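Local coordinates for protein xylulose kinase (Bifidobacterium adolescentis ATCC 15703, PDB 3I8B) that probably phosphorylates D-xylulose with ATP to give D-xylulose 5-phosphate, as a member of the FGGY family of carbohydrate kinases, at residues A[73-78]-A[140-145]; A[93-98]-A[144-149]; A[162-167]-A[237-242]; A[40-45]-A[89-94]. One frame throughout, in Å; residues are numbered along the deposited sequence.

Interaction 1 (A[73-78]-A[140-145]); sequences QQHGMV and ASYTLT
Thr143 OG1 donates a hydrogen bond of 2.8 Å to the carbonyl O of His75, reaching it from one side of the C=O (angle 115° at the oxygen) and somewhat out of the carbonyl plane. The hydroxyl lies beside its own backbone N, anti to the carbonyl carbon (chi1 -41°), which turns the methyl CG2 toward Met77, where it meets CB at 4.0 Å. A threonine suits this place because its two branches serve a polar and an apolar neighbour at once. The accepting carbonyl belongs to a residue with positive phi. There the chain doubles back, and Gly76 N bonds to Gln74 O much as in a classic gamma turn. The imidazole of His75 is held between two groups: Tyr142 CD1 lies 3.4 Å above one face and Gln74 CB covers the opposite one. The two rings point the same way, inclined to each other at 44°, neither stacked nor edge-to-face. At the root of the ring, His75 CB comes 3.1 Å from Ser141 O, a buried carbonyl without a polar partner in the model. Gln74 and His75 are predicted to bind the substrate, and the side chain of His75 is about 7 Å from that of Asp274, the probable proton acceptor. Tyr142 precedes helix 143-153, and its OH bonds to Ser315 OG in the C-terminal family region. The loop between strands 65-72 and 78-80 is thus set against the start of helix 143-153, while selenomethionine Met77 packs along that helix on Val147 and Val150.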
loop_
_atom_site.group_PDB
_atom_site.type_symbol
_atom_site.label_atom_id
_atom_site.label_comp_id
_atom_site.label_asym_id
_atom_site.label_seq_id
_atom_site.Cartn_x
_atom_site.Cartn_y
_atom_site.Cartn_z
ATOM N N GLN A 73 -0.844 2.142 -7.730
ATOM C CA GLN A 73 -1.502 1.085 -6.961
ATOM C C GLN A 73 -0.520 -0.093 -6.855
ATOM O O GLN A 73 0.124 -0.449 -7.838
ATOM C CB GLN A 73 -2.812 0.652 -7.635
ATOM C CG GLN A 73 -2.705 0.428 -9.140
ATOM C CD GLN A 73 -3.977 -0.161 -9.731
ATOM O OE1 GLN A 73 -4.597 -1.043 -9.134
ATOM N NE2 GLN A 73 -4.374 0.324 -10.906
ATOM N N GLN A 74 -0.394 -0.682 -5.665
ATOM C CA GLN A 74 0.602 -1.730 -5.436
ATOM C C GLN A 74 0.239 -3.062 -6.095
ATOM O O GLN A 74 -0.912 -3.272 -6.474
ATOM C CB GLN A 74 0.854 -1.924 -3.936
ATOM C CG GLN A 74 1.397 -0.677 -3.213
ATOM C CD GLN A 74 2.140 -1.004 -1.917
ATOM O OE1 GLN A 74 3.097 -1.804 -1.897
ATOM N NE2 GLN A 74 1.718 -0.374 -0.830
ATOM N N HIS A 75 1.241 -3.930 -6.265
ATOM C CA HIS A 75 1.040 -5.366 -6.537
ATOM C C HIS A 75 0.595 -5.740 -7.959
ATOM O O HIS A 75 0.955 -6.804 -8.458
ATOM C CB HIS A 75 0.061 -5.976 -5.507
ATOM C CG HIS A 75 0.356 -5.585 -4.089
ATOM N ND1 HIS A 75 -0.536 -4.885 -3.303
ATOM C CD2 HIS A 75 1.451 -5.788 -3.319
ATOM C CE1 HIS A 75 -0.011 -4.686 -2.106
ATOM N NE2 HIS A 75 1.200 -5.213 -2.095
ATOM N N GLY A 76 -0.185 -4.875 -8.606
ATOM C CA GLY A 76 -0.745 -5.208 -9.902
ATOM C C GLY A 76 0.248 -5.887 -10.830
ATOM O O GLY A 76 1.334 -5.349 -11.124
HETATM N N MSE A 77 -0.125 -7.062 -11.329
HETATM C CA MSE A 77 0.759 -7.838 -12.197
HETATM C C MSE A 77 0.629 -7.434 -13.668
HETATM O O MSE A 77 -0.408 -7.685 -14.288
HETATM C CB MSE A 77 0.460 -9.344 -12.069
HETATM C CG MSE A 77 1.259 -10.209 -13.040
HETATM SE SE MSE A 77 0.396 -11.930 -13.544
HETATM C CE MSE A 77 -1.087 -11.220 -14.648
ATOM N N VAL A 78 1.682 -6.827 -14.216
ATOM C CA VAL A 78 1.773 -6.569 -15.653
ATOM C C VAL A 78 2.798 -7.511 -16.300
ATOM O O VAL A 78 4.008 -7.425 -16.034
ATOM C CB VAL A 78 2.184 -5.108 -15.973
ATOM C CG1 VAL A 78 2.232 -4.870 -17.496
ATOM C CG2 VAL A 78 1.228 -4.114 -15.312
ATOM N N ALA A 140 -3.908 -12.798 -1.556
ATOM C CA ALA A 140 -4.292 -12.665 -2.959
ATOM C C ALA A 140 -3.775 -11.383 -3.613
ATOM O O ALA A 140 -3.613 -11.331 -4.833
ATOM C CB ALA A 140 -5.812 -12.741 -3.094
ATOM N N SER A 141 -3.531 -10.348 -2.815
ATOM C CA SER A 141 -3.081 -9.072 -3.374
ATOM C C SER A 141 -1.770 -9.190 -4.123
ATOM O O SER A 141 -1.582 -8.557 -5.163
ATOM C CB SER A 141 -2.913 -8.014 -2.277
ATOM O OG SER A 141 -4.169 -7.571 -1.810
ATOM N N TYR A 142 -0.859 -9.990 -3.576
ATOM C CA TYR A 142 0.537 -9.959 -3.983
ATOM C C TYR A 142 0.851 -10.512 -5.370
ATOM O O TYR A 142 0.239 -11.474 -5.836
ATOM C CB TYR A 142 1.420 -10.609 -2.920
ATOM C CG TYR A 142 1.257 -9.993 -1.552
ATOM C CD1 TYR A 142 0.727 -8.710 -1.401
ATOM C CD2 TYR A 142 1.643 -10.682 -0.407
ATOM C CE1 TYR A 142 0.576 -8.142 -0.144
ATOM C CE2 TYR A 142 1.506 -10.125 0.840
ATOM C CZ TYR A 142 0.975 -8.854 0.971
ATOM O OH TYR A 142 0.844 -8.306 2.229
ATOM N N THR A 143 1.819 -9.865 -6.025
ATOM C CA THR A 143 2.131 -10.108 -7.420
ATOM C C THR A 143 2.435 -11.582 -7.708
ATOM O O THR A 143 1.944 -12.138 -8.685
ATOM C CB THR A 143 3.342 -9.248 -7.886
ATOM O OG1 THR A 143 3.236 -7.924 -7.334
ATOM C CG2 THR A 143 3.392 -9.175 -9.413
ATOM N N LEU A 144 3.275 -12.192 -6.881
ATOM C CA LEU A 144 3.635 -13.595 -7.088
ATOM C C LEU A 144 2.390 -14.480 -7.186
ATOM O O LEU A 144 2.365 -15.433 -7.959
ATOM C CB LEU A 144 4.543 -14.109 -5.969
ATOM C CG LEU A 144 5.091 -15.530 -6.165
ATOM C CD1 LEU A 144 5.934 -15.623 -7.449
ATOM C CD2 LEU A 144 5.919 -15.955 -4.957
ATOM N N THR A 145 1.357 -14.165 -6.409
ATOM C CA THR A 145 0.153 -15.004 -6.413
ATOM C C THR A 145 -0.565 -14.911 -7.754
ATOM O O THR A 145 -1.140 -15.896 -8.219
ATOM C CB THR A 145 -0.813 -14.689 -5.255
ATOM O OG1 THR A 145 -1.578 -13.516 -5.563
ATOM C CG2 THR A 145 -0.032 -14.478 -3.958
#

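Interaction 2 (A[93-98]-A[144-149]); sequences WNDTSS and LTKVAW
Ser98 and Trp149 bring the two backbones closest, their CA atoms 5.5 Å apart, where an irregular segment bends past regular helix. The small side chain of Ser98 suits so close an approach. Ser98 stands right before helix 99-110, yet its side chain makes no capping bond, for its OG is engaged across the contact. It donates to Thr145 OG1 at 2.9 Å and accepts from Lys146 NZ at 3.1 Å. As Thr145 OG1 in turn donates to Tyr142 O, the donors all point the same way, from ammonium to hydroxyl to hydroxyl to carbonyl, an order that would be expected to strengthen each bond. With chi1 of 58°, Ser98 OG sits between its backbone N and carbonyl carbon, within reach of both partners. Lys146 bends at chi2 and then extends, which carries NZ from the helix to Asp95 and Ser98. There NZ forms a salt bridge with Asp95 OD2 at 2.8 Å, using the anti lone pair of that oxygen, and also bonds to Ala140 O. The other carboxylate oxygen, OD1, takes the hydroxyl of Ser97 on its syn side at 2.7 Å. Both carboxylate oxygens are thus engaged, and their negative charge should balance the buried ammonium. Further along, Ser97 CB makes a CH-pi contact over the five-membered ring of Trp149, 4.2 Å from the ring centroid. A water bonded to Ser97 O lies at the indole edge and accepts a weak bond from NE1. Helix 143-153 is flanked here by helix 99-110, which Thr145 and Trp149 touch, and by Met91 of strand 90-91.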
loop_
_atom_site.group_PDB
_atom_site.type_symbol
_atom_site.label_atom_id
_atom_site.label_comp_id
_atom_site.label_asym_id
_atom_site.label_seq_id
_atom_site.Cartn_x
_atom_site.Cartn_y
_atom_site.Cartn_z
ATOM N N TRP A 93 -4.536 -5.420 -7.022
ATOM C CA TRP A 93 -4.462 -5.681 -5.584
ATOM C C TRP A 93 -5.775 -6.248 -5.027
ATOM O O TRP A 93 -5.766 -7.013 -4.055
ATOM C CB TRP A 93 -4.108 -4.404 -4.817
ATOM C CG TRP A 93 -5.212 -3.378 -4.882
ATOM C CD1 TRP A 93 -5.457 -2.511 -5.902
ATOM C CD2 TRP A 93 -6.234 -3.142 -3.898
ATOM N NE1 TRP A 93 -6.560 -1.741 -5.614
ATOM C CE2 TRP A 93 -7.055 -2.104 -4.391
ATOM C CE3 TRP A 93 -6.525 -3.697 -2.646
ATOM C CZ2 TRP A 93 -8.156 -1.605 -3.676
ATOM C CZ3 TRP A 93 -7.629 -3.204 -1.935
ATOM C CH2 TRP A 93 -8.427 -2.169 -2.456
ATOM N N ASN A 94 -6.893 -5.865 -5.638
ATOM C CA ASN A 94 -8.214 -6.269 -5.149
ATOM C C ASN A 94 -8.852 -7.419 -5.920
ATOM O O ASN A 94 -9.997 -7.785 -5.659
ATOM C CB ASN A 94 -9.182 -5.078 -5.087
ATOM C CG ASN A 94 -9.301 -4.338 -6.416
ATOM O OD1 ASN A 94 -8.607 -4.647 -7.376
ATOM N ND2 ASN A 94 -10.202 -3.362 -6.473
ATOM N N ASP A 95 -8.126 -7.968 -6.885
ATOM C CA ASP A 95 -8.520 -9.239 -7.481
ATOM C C ASP A 95 -8.383 -10.328 -6.422
ATOM O O ASP A 95 -7.375 -10.398 -5.717
ATOM C CB ASP A 95 -7.631 -9.585 -8.674
ATOM C CG ASP A 95 -7.773 -11.045 -9.105
ATOM O OD1 ASP A 95 -8.807 -11.377 -9.711
ATOM O OD2 ASP A 95 -6.839 -11.854 -8.851
ATOM N N THR A 96 -9.398 -11.174 -6.297
ATOM C CA THR A 96 -9.349 -12.292 -5.352
ATOM C C THR A 96 -9.218 -13.648 -6.056
ATOM O O THR A 96 -9.276 -14.691 -5.406
ATOM C CB THR A 96 -10.620 -12.358 -4.503
ATOM O OG1 THR A 96 -11.755 -12.453 -5.375
ATOM C CG2 THR A 96 -10.740 -11.128 -3.638
ATOM N N SER A 97 -9.082 -13.624 -7.377
ATOM C CA SER A 97 -8.849 -14.834 -8.168
ATOM C C SER A 97 -7.702 -15.690 -7.621
ATOM O O SER A 97 -7.777 -16.915 -7.639
ATOM C CB SER A 97 -8.513 -14.473 -9.620
ATOM O OG SER A 97 -9.620 -13.902 -10.292
ATOM N N SER A 98 -6.647 -15.033 -7.144
ATOM C CA SER A 98 -5.404 -15.707 -6.796
ATOM C C SER A 98 -5.370 -16.199 -5.355
ATOM O O SER A 98 -4.324 -16.653 -4.874
ATOM C CB SER A 98 -4.220 -14.763 -7.049
ATOM O OG SER A 98 -4.370 -13.578 -6.287
ATOM N N LEU A 144 3.275 -12.192 -6.881
ATOM C CA LEU A 144 3.635 -13.595 -7.088
ATOM C C LEU A 144 2.390 -14.480 -7.186
ATOM O O LEU A 144 2.365 -15.433 -7.959
ATOM C CB LEU A 144 4.543 -14.109 -5.969
ATOM C CG LEU A 144 5.091 -15.530 -6.165
ATOM C CD1 LEU A 144 5.934 -15.623 -7.449
ATOM C CD2 LEU A 144 5.919 -15.955 -4.957
ATOM N N THR A 145 1.357 -14.165 -6.409
ATOM C CA THR A 145 0.153 -15.004 -6.413
ATOM C C THR A 145 -0.565 -14.911 -7.754
ATOM O O THR A 145 -1.140 -15.896 -8.219
ATOM C CB THR A 145 -0.813 -14.689 -5.255
ATOM O OG1 THR A 145 -1.578 -13.516 -5.563
ATOM C CG2 THR A 145 -0.032 -14.478 -3.958
ATOM N N LYS A 146 -0.488 -13.738 -8.386
ATOM C CA LYS A 146 -1.093 -13.525 -9.702
ATOM C C LYS A 146 -0.367 -14.349 -10.762
ATOM O O LYS A 146 -0.996 -14.992 -11.614
ATOM C CB LYS A 146 -1.042 -12.044 -10.102
ATOM C CG LYS A 146 -1.603 -11.069 -9.080
ATOM C CD LYS A 146 -3.013 -11.470 -8.603
ATOM C CE LYS A 146 -3.661 -10.299 -7.868
ATOM N NZ LYS A 146 -4.946 -10.694 -7.228
ATOM N N VAL A 147 0.959 -14.326 -10.698
ATOM C CA VAL A 147 1.773 -15.086 -11.636
ATOM C C VAL A 147 1.485 -16.570 -11.466
ATOM O O VAL A 147 1.313 -17.281 -12.444
ATOM C CB VAL A 147 3.273 -14.819 -11.449
ATOM C CG1 VAL A 147 4.097 -15.683 -12.426
ATOM C CG2 VAL A 147 3.571 -13.322 -11.636
ATOM N N ALA A 148 1.424 -17.016 -10.215
ATOM C CA ALA A 148 0.987 -18.374 -9.885
ATOM C C ALA A 148 -0.353 -18.737 -10.523
ATOM O O ALA A 148 -0.510 -19.816 -11.094
ATOM C CB ALA A 148 0.897 -18.540 -8.384
ATOM N N TRP A 149 -1.318 -17.835 -10.416
ATOM C CA TRP A 149 -2.649 -18.081 -10.932
ATOM C C TRP A 149 -2.599 -18.250 -12.448
ATOM O O TRP A 149 -3.277 -19.116 -13.020
ATOM C CB TRP A 149 -3.595 -16.935 -10.549
ATOM C CG TRP A 149 -4.978 -17.135 -11.097
ATOM C CD1 TRP A 149 -6.053 -17.661 -10.439
ATOM C CD2 TRP A 149 -5.425 -16.840 -12.427
ATOM N NE1 TRP A 149 -7.142 -17.703 -11.272
ATOM C CE2 TRP A 149 -6.786 -17.198 -12.497
ATOM C CE3 TRP A 149 -4.810 -16.281 -13.559
ATOM C CZ2 TRP A 149 -7.542 -17.033 -13.659
ATOM C CZ3 TRP A 149 -5.554 -16.123 -14.711
ATOM C CH2 TRP A 149 -6.909 -16.497 -14.752
HETATM O O HOH W 1 -8.878 -19.105 -8.841
#

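Interaction 3 (A[162-167]-A[237-242]); sequences AAICLP and IVLPTV. With MG (magnesium ion), chain B.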
loop_
_atom_site.group_PDB
_atom_site.type_symbol
_atom_site.label_atom_id
_atom_site.label_comp_id
_atom_site.label_asym_id
_atom_site.label_seq_id
_atom_site.Cartn_x
_atom_site.Cartn_y
_atom_site.Cartn_z
ATOM N N ALA A 162 8.170 -12.532 -20.773
ATOM C CA ALA A 162 9.556 -12.082 -20.896
ATOM C C ALA A 162 9.920 -11.072 -19.797
ATOM O O ALA A 162 11.095 -10.880 -19.475
ATOM C CB ALA A 162 9.815 -11.505 -22.277
ATOM N N ALA A 163 8.911 -10.417 -19.230
ATOM C CA ALA A 163 9.132 -9.465 -18.144
ATOM C C ALA A 163 7.906 -9.380 -17.236
ATOM O O ALA A 163 6.776 -9.519 -17.687
ATOM C CB ALA A 163 9.505 -8.054 -18.700
ATOM N N ILE A 164 8.136 -9.158 -15.950
ATOM C CA ILE A 164 7.042 -8.900 -15.031
ATOM C C ILE A 164 7.306 -7.553 -14.385
ATOM O O ILE A 164 8.417 -7.309 -13.941
ATOM C CB ILE A 164 6.975 -9.952 -13.907
ATOM C CG1 ILE A 164 7.070 -11.379 -14.474
ATOM C CG2 ILE A 164 5.685 -9.778 -13.111
ATOM C CD1 ILE A 164 7.216 -12.434 -13.395
ATOM N N CYS A 165 6.289 -6.687 -14.318
ATOM C CA CYS A 165 6.447 -5.398 -13.649
ATOM C C CYS A 165 5.146 -4.905 -13.024
ATOM O O CYS A 165 4.078 -5.483 -13.230
ATOM C CB CYS A 165 7.033 -4.339 -14.607
ATOM S SG CYS A 165 5.887 -3.884 -15.941
ATOM N N LEU A 166 5.253 -3.863 -12.215
ATOM C CA LEU A 166 4.093 -3.330 -11.508
ATOM C C LEU A 166 3.530 -2.116 -12.262
ATOM O O LEU A 166 4.169 -1.611 -13.180
ATOM C CB LEU A 166 4.470 -3.000 -10.067
ATOM C CG LEU A 166 4.234 -4.156 -9.074
ATOM C CD1 LEU A 166 4.859 -5.496 -9.521
ATOM C CD2 LEU A 166 4.733 -3.763 -7.697
ATOM N N PRO A 167 2.316 -1.667 -11.899
ATOM C CA PRO A 167 1.695 -0.558 -12.635
ATOM C C PRO A 167 2.568 0.710 -12.731
ATOM O O PRO A 167 2.748 1.228 -13.833
ATOM C CB PRO A 167 0.397 -0.305 -11.852
ATOM C CG PRO A 167 0.081 -1.645 -11.237
ATOM C CD PRO A 167 1.430 -2.188 -10.839
ATOM N N ILE A 237 13.680 -14.210 -17.139
ATOM C CA ILE A 237 12.690 -13.125 -17.052
ATOM C C ILE A 237 13.317 -11.784 -16.653
ATOM O O ILE A 237 14.148 -11.731 -15.743
ATOM C CB ILE A 237 11.546 -13.501 -16.068
ATOM C CG1 ILE A 237 10.598 -14.505 -16.734
ATOM C CG2 ILE A 237 10.767 -12.252 -15.608
ATOM C CD1 ILE A 237 9.701 -15.248 -15.738
ATOM N N VAL A 238 12.944 -10.710 -17.349
ATOM C CA VAL A 238 13.461 -9.390 -17.006
ATOM C C VAL A 238 12.590 -8.835 -15.881
ATOM O O VAL A 238 11.374 -8.855 -15.992
ATOM C CB VAL A 238 13.451 -8.414 -18.214
ATOM C CG1 VAL A 238 13.835 -7.003 -17.759
ATOM C CG2 VAL A 238 14.397 -8.898 -19.309
ATOM N N LEU A 239 13.224 -8.399 -14.793
ATOM C CA LEU A 239 12.556 -7.797 -13.644
ATOM C C LEU A 239 13.075 -6.362 -13.545
ATOM O O LEU A 239 14.214 -6.103 -13.904
ATOM C CB LEU A 239 12.878 -8.569 -12.351
ATOM C CG LEU A 239 12.495 -10.062 -12.312
ATOM C CD1 LEU A 239 12.925 -10.735 -10.988
ATOM C CD2 LEU A 239 11.014 -10.263 -12.577
ATOM N N PRO A 240 12.237 -5.417 -13.095
ATOM C CA PRO A 240 12.764 -4.040 -13.089
ATOM C C PRO A 240 13.940 -3.823 -12.126
ATOM O O PRO A 240 13.935 -4.341 -11.007
ATOM C CB PRO A 240 11.548 -3.188 -12.680
ATOM C CG PRO A 240 10.342 -4.062 -13.009
ATOM C CD PRO A 240 10.798 -5.477 -12.783
ATOM N N THR A 241 14.934 -3.062 -12.584
ATOM C CA THR A 241 16.054 -2.637 -11.757
ATOM C C THR A 241 15.532 -1.815 -10.609
ATOM O O THR A 241 14.858 -0.803 -10.817
ATOM C CB THR A 241 17.020 -1.724 -12.538
ATOM O OG1 THR A 241 17.421 -2.385 -13.733
ATOM C CG2 THR A 241 18.253 -1.425 -11.709
ATOM N N VAL A 242 15.876 -2.231 -9.403
ATOM C CA VAL A 242 15.399 -1.562 -8.209
ATOM C C VAL A 242 16.295 -0.359 -7.903
ATOM O O VAL A 242 17.472 -0.507 -7.574
ATOM C CB VAL A 242 15.327 -2.537 -7.022
ATOM C CG1 VAL A 242 14.822 -1.809 -5.763
ATOM C CG2 VAL A 242 14.405 -3.703 -7.374
HETATM MG MG MG B . 16.377 -2.339 -15.998
HETATM O O HOH W 2 15.292 -4.382 -15.901
#
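Ala162 supplies the first bond of a single beta bridge, of the parallel kind, between Ala163 and Val238: its carbonyl O accepts from Val238 N at 2.8 Å, almost straight (176°). The bridge joins strand 163-165 to the connection between helix 227-236 and strand 241-243, the segments running 29° apart. Ala162 and Ala163 both face Leu80 of strand 78-80 in a classic beta bulge, where small side chains fit easily. Ala163 CA makes a CH...O contact with Val238 O, and its CB packs on Val238 CB at 4.0 Å. Ile164 completes the bridge, sending its N-H to that same carbonyl, Val238 O, over a longer 3.3 Å. Its branched side chain crosses that of Ile237, CG1 meeting CG2 at 4.0 Å, while Leu239 CD2 reaches its CB, giving an apolar layer on one side of the bridge. At Cys165 hydrogen bonding across the pair gives way to packing: CB touches Pro240 CG at 3.7 Å, and proline, without an N-H, fits a place where the bridge has ended. Next comes Thr241, whose OG1 binds a magnesium ion together with Glu190 O and Leu192 O. A water on the metal, 2.3 Å from the magnesium, donates a hydrogen bond to Leu239 O at 2.8 Å.

Interaction 4 (A[40-45]-A[89-94]); sequences GTSVDP and DAMLWN
Val43 and Ala90 form the hydrogen-bonded pair of a two-stranded antiparallel sheet, and the tight half of the contact is built round them. Ala90 N reaches Val43 O at 2.8 Å, and Val43 N returns a bond to Ala90 O. Leu92 N to Thr41 O adds a third backbone bond beyond the neighbouring non-hydrogen-bonded pair, Ser42 with Met91. On the face carrying Val43 and Ala90 the side chains are apolar. Val43 CG1, placed between its backbone N and carbonyl carbon (chi1 69°), meets Leu92 CD1 at 3.9 Å, and Pro45 CG rests on Ala90 CB. Trp48 of helix 46-58 packs on Val43, Ala90 and Leu92, and small or branched residues suit a face shared with so large a ring. On the other face, Ser42 OG lies near CG of selenomethionine Met91, whose side chain packs on Lys146, Trp149 and Val150 of helix 143-153.

The ends of the contact are looser and more polar. Thr41 CG2 lies against the amide of Asn94, 3.7 Å from CG, and a water links Asn94 ND2 (3.0 Å) to Gly40 O (2.8 Å). Gly40 has backbone angles that would drive a CB into the preceding carbonyl. At the far end Asp89 lies beside the backbone of Asp44 without bonding to it, and Asp44 OD1 instead caps Ser46 N at the start of helix 46-58. The two carboxylates, with Asp44 OD2 4.9 Å from Asp89 OD1, would each tend to raise the other's pKa slightly. Cohesion between the strands therefore rests on three backbone bonds and an apolar face; the side-chain polar bonds go to a water and a helix start, and Asn94 OD1 is buried without a partner in the model.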
loop_
_atom_site.group_PDB
_atom_site.type_symbol
_atom_site.label_atom_id
_atom_site.label_comp_id
_atom_site.label_asym_id
_atom_site.label_seq_id
_atom_site.Cartn_x
_atom_site.Cartn_y
_atom_site.Cartn_z
ATOM N N GLY A 40 -13.235 -2.500 -12.215
ATOM C CA GLY A 40 -12.768 -3.868 -12.331
ATOM C C GLY A 40 -11.525 -4.139 -11.512
ATOM O O GLY A 40 -10.714 -3.235 -11.250
ATOM N N THR A 41 -11.370 -5.401 -11.115
ATOM C CA THR A 41 -10.243 -5.841 -10.301
ATOM C C THR A 41 -9.154 -6.423 -11.199
ATOM O O THR A 41 -8.102 -6.869 -10.730
ATOM C CB THR A 41 -10.691 -6.901 -9.285
ATOM O OG1 THR A 41 -11.244 -8.027 -9.986
ATOM C CG2 THR A 41 -11.743 -6.316 -8.363
ATOM N N SER A 42 -9.443 -6.437 -12.495
ATOM C CA SER A 42 -8.474 -6.755 -13.534
ATOM C C SER A 42 -8.703 -5.759 -14.682
ATOM O O SER A 42 -9.825 -5.287 -14.874
ATOM C CB SER A 42 -8.653 -8.199 -14.016
ATOM O OG SER A 42 -8.175 -9.132 -13.049
ATOM N N VAL A 43 -7.660 -5.430 -15.441
ATOM C CA VAL A 43 -7.799 -4.374 -16.445
ATOM C C VAL A 43 -6.681 -4.377 -17.489
ATOM O O VAL A 43 -5.574 -4.824 -17.228
ATOM C CB VAL A 43 -7.900 -2.979 -15.763
ATOM C CG1 VAL A 43 -6.572 -2.597 -15.129
ATOM C CG2 VAL A 43 -8.361 -1.907 -16.760
ATOM N N ASP A 44 -6.997 -3.907 -18.685
ATOM C CA ASP A 44 -6.011 -3.743 -19.748
ATOM C C ASP A 44 -5.220 -2.451 -19.506
ATOM O O ASP A 44 -5.800 -1.358 -19.510
ATOM C CB ASP A 44 -6.745 -3.668 -21.090
ATOM C CG ASP A 44 -5.806 -3.589 -22.281
ATOM O OD1 ASP A 44 -4.592 -3.352 -22.104
ATOM O OD2 ASP A 44 -6.294 -3.757 -23.417
ATOM N N PRO A 45 -3.902 -2.567 -19.288
ATOM C CA PRO A 45 -3.078 -1.379 -19.008
ATOM C C PRO A 45 -3.183 -0.285 -20.078
ATOM O O PRO A 45 -2.871 0.876 -19.783
ATOM C CB PRO A 45 -1.660 -1.951 -18.955
ATOM C CG PRO A 45 -1.871 -3.368 -18.458
ATOM C CD PRO A 45 -3.126 -3.817 -19.159
ATOM N N ASP A 89 -4.792 -9.378 -19.202
ATOM C CA ASP A 89 -5.132 -8.276 -18.298
ATOM C C ASP A 89 -4.320 -8.239 -17.003
ATOM O O ASP A 89 -3.978 -9.265 -16.436
ATOM C CB ASP A 89 -6.624 -8.291 -17.959
ATOM C CG ASP A 89 -7.472 -7.646 -19.038
ATOM O OD1 ASP A 89 -6.958 -7.378 -20.142
ATOM O OD2 ASP A 89 -8.659 -7.415 -18.771
ATOM N N ALA A 90 -4.009 -7.031 -16.541
ATOM C CA ALA A 90 -3.339 -6.895 -15.272
ATOM C C ALA A 90 -4.301 -7.327 -14.197
ATOM O O ALA A 90 -5.490 -6.994 -14.250
ATOM C CB ALA A 90 -2.880 -5.445 -15.048
HETATM N N MSE A 91 -3.794 -8.083 -13.228
HETATM C CA MSE A 91 -4.608 -8.504 -12.092
HETATM C C MSE A 91 -4.185 -7.707 -10.879
HETATM O O MSE A 91 -3.010 -7.710 -10.498
HETATM C CB MSE A 91 -4.443 -10.002 -11.841
HETATM C CG MSE A 91 -4.712 -10.828 -13.090
HETATM SE SE MSE A 91 -4.282 -12.716 -12.813
HETATM C CE MSE A 91 -5.725 -13.148 -11.535
ATOM N N LEU A 92 -5.155 -7.033 -10.277
ATOM C CA LEU A 92 -4.892 -5.942 -9.357
ATOM C C LEU A 92 -4.921 -6.354 -7.890
ATOM O O LEU A 92 -5.288 -7.498 -7.553
ATOM C CB LEU A 92 -5.891 -4.807 -9.625
ATOM C CG LEU A 92 -5.943 -4.326 -11.080
ATOM C CD1 LEU A 92 -6.828 -3.060 -11.224
ATOM C CD2 LEU A 92 -4.525 -4.072 -11.612
ATOM N N TRP A 93 -4.536 -5.420 -7.022
ATOM C CA TRP A 93 -4.462 -5.681 -5.584
ATOM C C TRP A 93 -5.775 -6.248 -5.027
ATOM O O TRP A 93 -5.766 -7.013 -4.055
ATOM C CB TRP A 93 -4.108 -4.404 -4.817
ATOM C CG TRP A 93 -5.212 -3.378 -4.882
ATOM C CD1 TRP A 93 -5.457 -2.511 -5.902
ATOM C CD2 TRP A 93 -6.234 -3.142 -3.898
ATOM N NE1 TRP A 93 -6.560 -1.741 -5.614
ATOM C CE2 TRP A 93 -7.055 -2.104 -4.391
ATOM C CE3 TRP A 93 -6.525 -3.697 -2.646
ATOM C CZ2 TRP A 93 -8.156 -1.605 -3.676
ATOM C CZ3 TRP A 93 -7.629 -3.204 -1.935
ATOM C CH2 TRP A 93 -8.427 -2.169 -2.456
ATOM N N ASN A 94 -6.893 -5.865 -5.638
ATOM C CA ASN A 94 -8.214 -6.269 -5.149
ATOM C C ASN A 94 -8.852 -7.419 -5.920
ATOM O O ASN A 94 -9.997 -7.785 -5.659
ATOM C CB ASN A 94 -9.182 -5.078 -5.087
ATOM C CG ASN A 94 -9.301 -4.338 -6.416
ATOM O OD1 ASN A 94 -8.607 -4.647 -7.376
ATOM N ND2 ASN A 94 -10.202 -3.362 -6.473
HETATM O O HOH W 3 -11.515 -2.057 -8.812
#

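How the interactions relate
Interactions 1, 2 and 3 are largely buried, whereas interaction 4 has water at one end and carboxylates at the other. Interactions 1 and 2 share helix 143-153: one presses its start on the loop with the predicted substrate residues through a lone hydrogen bond and ring packing, the other grips the next turn with a charged network. A hydrogen bond from Ser141 OG to Trp93 O also joins these two. Interactions 3 and 4 rely on backbone bridges and apolar side chains. Segment 73-78 joins them, Val78 N bonding to Cys165 O and Met77 N to Met91 O, although their own centres are about 17 Å apart. Only interaction 3 includes a magnesium ligand.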